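Local coordinates for protein anthranilate-CoA ligase (Stigmatella aurantiaca, PDB 4WV3) that belongs to the ANL superfamily of AMP-binding enzymes, built from a large N-terminal domain and a smaller C-terminal domain, at residues Q197-N202 and F323-S328; K190-T195 and N227-W232. One frame throughout, in Å; residues are numbered along the deposited sequence.

Contact 1: residues Q197-N202 and F323-S328. With 3UK (5'-O-[(S)-[(2-aminobenzoyl)oxy](hydroxy)phosphoryl]adenosine), chain C.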
# COMPACT_ATOMS: atom_id res chain seq x y z
N GLN A 197 5.37 15.25 5.22
CA GLN A 197 5.20 16.19 6.31
C GLN A 197 3.86 16.00 7.01
O GLN A 197 3.80 15.88 8.23
CB GLN A 197 5.31 17.63 5.80
CG GLN A 197 5.28 18.68 6.90
CD GLN A 197 6.50 18.61 7.80
OE1 GLN A 197 7.63 18.57 7.32
NE2 GLN A 197 6.27 18.60 9.10
N LEU A 198 2.79 15.95 6.22
CA LEU A 198 1.43 15.89 6.76
C LEU A 198 1.15 14.65 7.61
O LEU A 198 0.47 14.73 8.63
CB LEU A 198 0.39 16.00 5.64
CG LEU A 198 0.30 17.36 4.94
CD1 LEU A 198 -0.76 17.34 3.85
CD2 LEU A 198 0.03 18.46 5.94
N TRP A 199 1.68 13.50 7.20
CA TRP A 199 1.48 12.28 7.97
C TRP A 199 2.77 11.74 8.59
O TRP A 199 2.80 11.43 9.78
CB TRP A 199 0.82 11.19 7.11
CG TRP A 199 0.53 9.95 7.90
CD1 TRP A 199 -0.59 9.68 8.62
CD2 TRP A 199 1.39 8.81 8.06
NE1 TRP A 199 -0.49 8.44 9.21
CE2 TRP A 199 0.72 7.89 8.88
CE3 TRP A 199 2.67 8.49 7.58
CZ2 TRP A 199 1.28 6.66 9.24
CZ3 TRP A 199 3.22 7.27 7.93
CH2 TRP A 199 2.52 6.37 8.76
N GLY A 200 3.82 11.64 7.79
CA GLY A 200 5.08 11.08 8.24
C GLY A 200 5.65 11.76 9.47
O GLY A 200 6.12 11.10 10.39
N VAL A 201 5.59 13.09 9.48
CA VAL A 201 6.13 13.87 10.58
C VAL A 201 5.05 14.28 11.58
O VAL A 201 5.15 13.99 12.77
CB VAL A 201 6.85 15.14 10.08
CG1 VAL A 201 7.33 15.99 11.24
CG2 VAL A 201 8.01 14.76 9.17
N ASN A 202 4.01 14.94 11.08
CA ASN A 202 2.97 15.49 11.93
C ASN A 202 2.12 14.45 12.67
O ASN A 202 1.57 14.75 13.73
CB ASN A 202 2.05 16.42 11.13
CG ASN A 202 2.80 17.60 10.53
OD1 ASN A 202 3.92 17.90 10.93
ND2 ASN A 202 2.18 18.26 9.57
N PHE A 323 -1.81 9.19 -2.54
CA PHE A 323 -0.42 8.85 -2.25
C PHE A 323 -0.30 8.09 -0.93
O PHE A 323 0.21 6.97 -0.90
CB PHE A 323 0.44 10.11 -2.22
CG PHE A 323 1.91 9.85 -2.34
CD1 PHE A 323 2.48 9.56 -3.57
CD2 PHE A 323 2.73 9.88 -1.22
CE1 PHE A 323 3.83 9.32 -3.68
CE2 PHE A 323 4.08 9.63 -1.32
CZ PHE A 323 4.64 9.35 -2.56
N HIS A 324 -0.77 8.71 0.15
CA HIS A 324 -0.71 8.09 1.47
C HIS A 324 -1.88 8.40 2.41
O HIS A 324 -2.93 8.88 1.98
CB HIS A 324 0.62 8.44 2.13
CG HIS A 324 1.24 7.31 2.89
ND1 HIS A 324 1.08 7.15 4.25
CD2 HIS A 324 2.00 6.27 2.48
CE1 HIS A 324 1.72 6.07 4.65
NE2 HIS A 324 2.29 5.52 3.59
N ILE A 325 -1.67 8.12 3.69
CA ILE A 325 -2.73 8.14 4.70
C ILE A 325 -3.37 9.51 4.92
O ILE A 325 -2.67 10.52 5.03
CB ILE A 325 -2.21 7.59 6.05
CG1 ILE A 325 -1.74 6.14 5.87
CG2 ILE A 325 -3.28 7.67 7.12
CD1 ILE A 325 -1.31 5.47 7.16
N PHE A 326 -4.70 9.54 4.97
CA PHE A 326 -5.45 10.78 5.20
C PHE A 326 -6.29 10.74 6.49
O PHE A 326 -6.73 11.77 6.97
CB PHE A 326 -6.31 11.13 3.99
CG PHE A 326 -7.17 10.00 3.49
CD1 PHE A 326 -8.49 9.88 3.89
CD2 PHE A 326 -6.66 9.06 2.61
CE1 PHE A 326 -9.28 8.85 3.43
CE2 PHE A 326 -7.44 8.02 2.15
CZ PHE A 326 -8.76 7.91 2.56
N ILE A 327 -6.50 9.54 7.02
CA ILE A 327 -7.11 9.37 8.34
C ILE A 327 -6.28 8.36 9.12
O ILE A 327 -6.13 7.22 8.69
CB ILE A 327 -8.55 8.81 8.26
CG1 ILE A 327 -9.37 9.54 7.19
CG2 ILE A 327 -9.23 8.90 9.62
CD1 ILE A 327 -10.73 8.92 6.95
N SER A 328 -5.75 8.77 10.27
CA SER A 328 -4.86 7.90 11.02
C SER A 328 -5.01 8.01 12.53
O SER A 328 -5.56 8.98 13.05
CB SER A 328 -3.40 8.19 10.65
OG SER A 328 -2.51 7.38 11.39
C10 3UK C . -8.49 0.54 1.67
C15 3UK C . -8.12 0.78 4.12
C17 3UK C . -9.44 0.48 6.06
C21 3UK C . -9.50 1.63 1.41
C26 3UK C . -2.80 2.70 0.90
C28 3UK C . -2.05 3.37 3.09
O01 3UK C . -4.00 0.70 0.26
C02 3UK C . -3.74 1.85 -0.03
O03 3UK C . -3.96 2.31 -1.36
P04 3UK C . -4.78 1.44 -2.41
O05 3UK C . -4.81 2.20 -3.77
O06 3UK C . -6.30 1.20 -1.94
C07 3UK C . -6.92 2.13 -1.04
C08 3UK C . -8.11 1.45 -0.42
O09 3UK C . -7.67 0.44 0.51
N11 3UK C . -7.69 0.85 2.81
C12 3UK C . -6.38 1.24 2.79
N13 3UK C . -5.97 1.43 4.07
C14 3UK C . -7.03 1.15 4.92
N16 3UK C . -9.30 0.45 4.71
N18 3UK C . -8.44 0.82 6.87
C19 3UK C . -7.25 1.16 6.37
N20 3UK C . -6.19 1.53 7.24
O22 3UK C . -10.71 1.06 0.97
C23 3UK C . -8.90 2.42 0.35
O24 3UK C . -9.94 2.99 -0.47
O25 3UK C . -4.08 0.11 -2.62
C27 3UK C . -2.90 2.59 2.27
C29 3UK C . -1.09 4.27 2.51
C30 3UK C . -1.00 4.38 1.14
C31 3UK C . -1.85 3.60 0.31
N32 3UK C . -1.75 3.72 -1.14
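W199 of helix 191-204 lays its indole against H324 and I325 and reaches S328. The side chain leaves the helix with CG anti to the backbone N (chi1 -177°), which sends the ring toward 323-328. W199 CB lies beside the I325 carbonyl, 4.1 Å from I325 O. The five-membered ring carries a CH-pi contact: I325 CB sits over its face, 3.8 Å from the centroid. W199 CD1 meets I325 CG2, while on the benzo side I325 CD1 lies above the plane near the rim, 3.5 Å from W199 CZ2. The same face takes H324 farther round, where W199 CZ3 is 3.8 Å from H324 CE1 and the W199 and H324 ring planes meet at 46°. At the edge, W199 NE1 donates to S328 OG at 3.2 Å, a nearly straight bond (167°) close to the indole plane. A tryptophan suits this buried place with its broad apolar face and one N-H, for which serine is a small acceptor. One face of the H324 imidazole is covered by 3UK, whose C29 lies over the ring centre, while H324 NE2 is hydrogen-bonded to F222 O. F323 (through its carbonyl), H324 and I325 are part of the 3UK pocket wall, which W199 backs from the second shell; I325 and S328 flank the classic beta bulge of strand 325-328, where F326 and I327 both face I317 of the antiparallel strand 313-318.

Contact 2: residues K190-T195 and N227-W232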
# COMPACT_ATOMS: atom_id res chain seq x y z
N LYS A 190 5.30 17.69 -5.83
CA LYS A 190 4.86 18.30 -4.58
C LYS A 190 4.26 17.30 -3.60
O LYS A 190 4.32 17.50 -2.39
CB LYS A 190 3.84 19.42 -4.87
CG LYS A 190 2.56 18.94 -5.53
CD LYS A 190 1.51 20.05 -5.57
CE LYS A 190 0.27 19.60 -6.32
NZ LYS A 190 -0.36 18.39 -5.72
N ASP A 191 3.68 16.22 -4.13
CA ASP A 191 2.97 15.25 -3.30
C ASP A 191 3.89 14.52 -2.33
O ASP A 191 3.45 14.08 -1.26
CB ASP A 191 2.23 14.25 -4.18
CG ASP A 191 1.20 14.91 -5.07
OD1 ASP A 191 0.66 15.97 -4.67
OD2 ASP A 191 0.93 14.38 -6.17
N TYR A 192 5.16 14.40 -2.69
CA TYR A 192 6.11 13.63 -1.89
C TYR A 192 6.53 14.31 -0.57
O TYR A 192 6.43 13.69 0.49
CB TYR A 192 7.32 13.20 -2.73
CG TYR A 192 7.00 12.09 -3.70
CD1 TYR A 192 7.40 10.79 -3.45
CD2 TYR A 192 6.26 12.34 -4.85
CE1 TYR A 192 7.10 9.76 -4.32
CE2 TYR A 192 5.96 11.32 -5.73
CZ TYR A 192 6.38 10.03 -5.46
OH TYR A 192 6.08 9.01 -6.33
N PRO A 193 6.99 15.57 -0.62
CA PRO A 193 7.30 16.20 0.67
C PRO A 193 6.04 16.54 1.46
O PRO A 193 6.09 16.62 2.69
CB PRO A 193 8.05 17.47 0.27
CG PRO A 193 7.54 17.79 -1.09
CD PRO A 193 7.32 16.46 -1.75
N LEU A 194 4.93 16.73 0.76
CA LEU A 194 3.66 17.05 1.41
C LEU A 194 3.14 15.89 2.25
O LEU A 194 2.79 16.07 3.42
CB LEU A 194 2.61 17.46 0.37
CG LEU A 194 2.66 18.91 -0.11
CD1 LEU A 194 1.64 19.14 -1.22
CD2 LEU A 194 2.40 19.86 1.05
N THR A 195 3.08 14.70 1.67
CA THR A 195 2.66 13.51 2.41
C THR A 195 3.66 13.17 3.50
O THR A 195 3.28 12.69 4.57
CB THR A 195 2.46 12.29 1.49
OG1 THR A 195 3.66 12.07 0.72
CG2 THR A 195 1.29 12.50 0.55
N ASN A 227 8.45 3.64 3.73
CA ASN A 227 9.73 2.96 3.81
C ASN A 227 10.81 3.56 2.91
O ASN A 227 11.80 2.91 2.60
CB ASN A 227 9.56 1.47 3.50
CG ASN A 227 10.66 0.61 4.10
OD1 ASN A 227 11.35 1.02 5.04
ND2 ASN A 227 10.83 -0.59 3.56
N LEU A 228 10.61 4.81 2.49
CA LEU A 228 11.59 5.48 1.63
C LEU A 228 11.44 6.99 1.66
O LEU A 228 12.31 7.70 2.17
CB LEU A 228 11.47 4.96 0.20
CG LEU A 228 12.78 4.77 -0.57
CD1 LEU A 228 12.52 4.52 -2.04
CD2 LEU A 228 13.69 5.98 -0.38
N ILE A 229 10.34 7.48 1.10
CA ILE A 229 10.10 8.92 0.99
C ILE A 229 10.00 9.59 2.35
O ILE A 229 10.63 10.62 2.59
CB ILE A 229 8.83 9.22 0.18
CG1 ILE A 229 8.90 8.53 -1.19
CG2 ILE A 229 8.63 10.72 0.02
CD1 ILE A 229 10.10 8.94 -2.01
N PHE A 230 9.22 9.00 3.25
CA PHE A 230 9.00 9.58 4.57
C PHE A 230 10.26 9.57 5.47
O PHE A 230 10.60 10.60 6.05
CB PHE A 230 7.81 8.93 5.30
CG PHE A 230 6.49 9.06 4.56
CD1 PHE A 230 6.38 9.83 3.42
CD2 PHE A 230 5.37 8.39 5.02
CE1 PHE A 230 5.17 9.94 2.75
CE2 PHE A 230 4.16 8.50 4.36
CZ PHE A 230 4.06 9.27 3.23
N PRO A 231 10.94 8.41 5.59
CA PRO A 231 12.12 8.42 6.47
C PRO A 231 13.28 9.27 5.93
O PRO A 231 13.96 9.92 6.72
CB PRO A 231 12.54 6.95 6.52
CG PRO A 231 11.99 6.35 5.28
CD PRO A 231 10.68 7.06 5.06
N TRP A 232 13.49 9.26 4.62
CA TRP A 232 14.58 10.03 4.02
C TRP A 232 14.30 11.53 4.07
O TRP A 232 15.21 12.35 3.99
CB TRP A 232 14.85 9.58 2.59
CG TRP A 232 15.61 8.29 2.51
CD1 TRP A 232 15.83 7.41 3.52
CD2 TRP A 232 16.27 7.75 1.36
NE1 TRP A 232 16.58 6.34 3.07
CE2 TRP A 232 16.86 6.53 1.75
CE3 TRP A 232 16.41 8.17 0.03
CZ2 TRP A 232 17.58 5.73 0.86
CZ3 TRP A 232 17.13 7.38 -0.85
CH2 TRP A 232 17.70 6.17 -0.43
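This is a buried helix-to-helix contact, in which an early turn of helix 191-204 meets helix 221-234 through two side chains from each, with no hydrogen bond between them. Y192 pairs with I229, and T195 with F230. The tyrosine presents its ring edge: Y192 CD1 is 3.5 Å from I229 CG1, which lies near the ring plane, and I229 CD1 follows, 3.6 Å from Y192 CD1. The other branch, the methyl CG2, turns back toward the helix backbone, with I229 CG2 3.7 Å from Y192 O. An isoleucine fits here because its branching at CB lets one residue touch both the aromatic edge and the backbone behind it. One turn on, T195 and F230 cross at about a right angle, with F230 CE1 3.3 Å from T195 OG1 and T195 O over one face of the phenyl ring. The threonine hydroxyl can face this apolar neighbour since its proton is spent within its own helix: with chi1 at 54°, T195 OG1 donates to D191 O at 2.8 Å. That carbonyl also accepts from T195 N, so two bonds from a single residue grip it. Y192 is similarly suited, apolar along the ring edge and polar at OH, which is hydrogen-bonded to S171. Around the pair, F77 of helix 71-83 packs on Y192, I15 of helix 14-17 touches I229, and strand 211-214 meets helix 221-234 at P231, through T212.

Contacts 1 and 2 share helix 191-204, have centres about 9 Å apart and touch directly through F230 and F323, so they form one continuous buried core behind the 3UK pocket. F230 is one bridge: F230 CE2 is 3.5 Å from W199 CE3 and 3.4 Å from H324 ND1, its ring meeting that of H324 edge-to-face. F323 is another, its ring edge-to-face with that of Y192 (F323 CZ to Y192 CE1 3.1 Å) and F323 CD2 lying 3.1 Å from T195 OG1. Only contact 1 of the two supplies pocket residues, while the F230 side chain stays about 7 Å from 3UK (nearest atoms). Contact 2 therefore forms an outer layer, reaching the ligand through residues of 323-328.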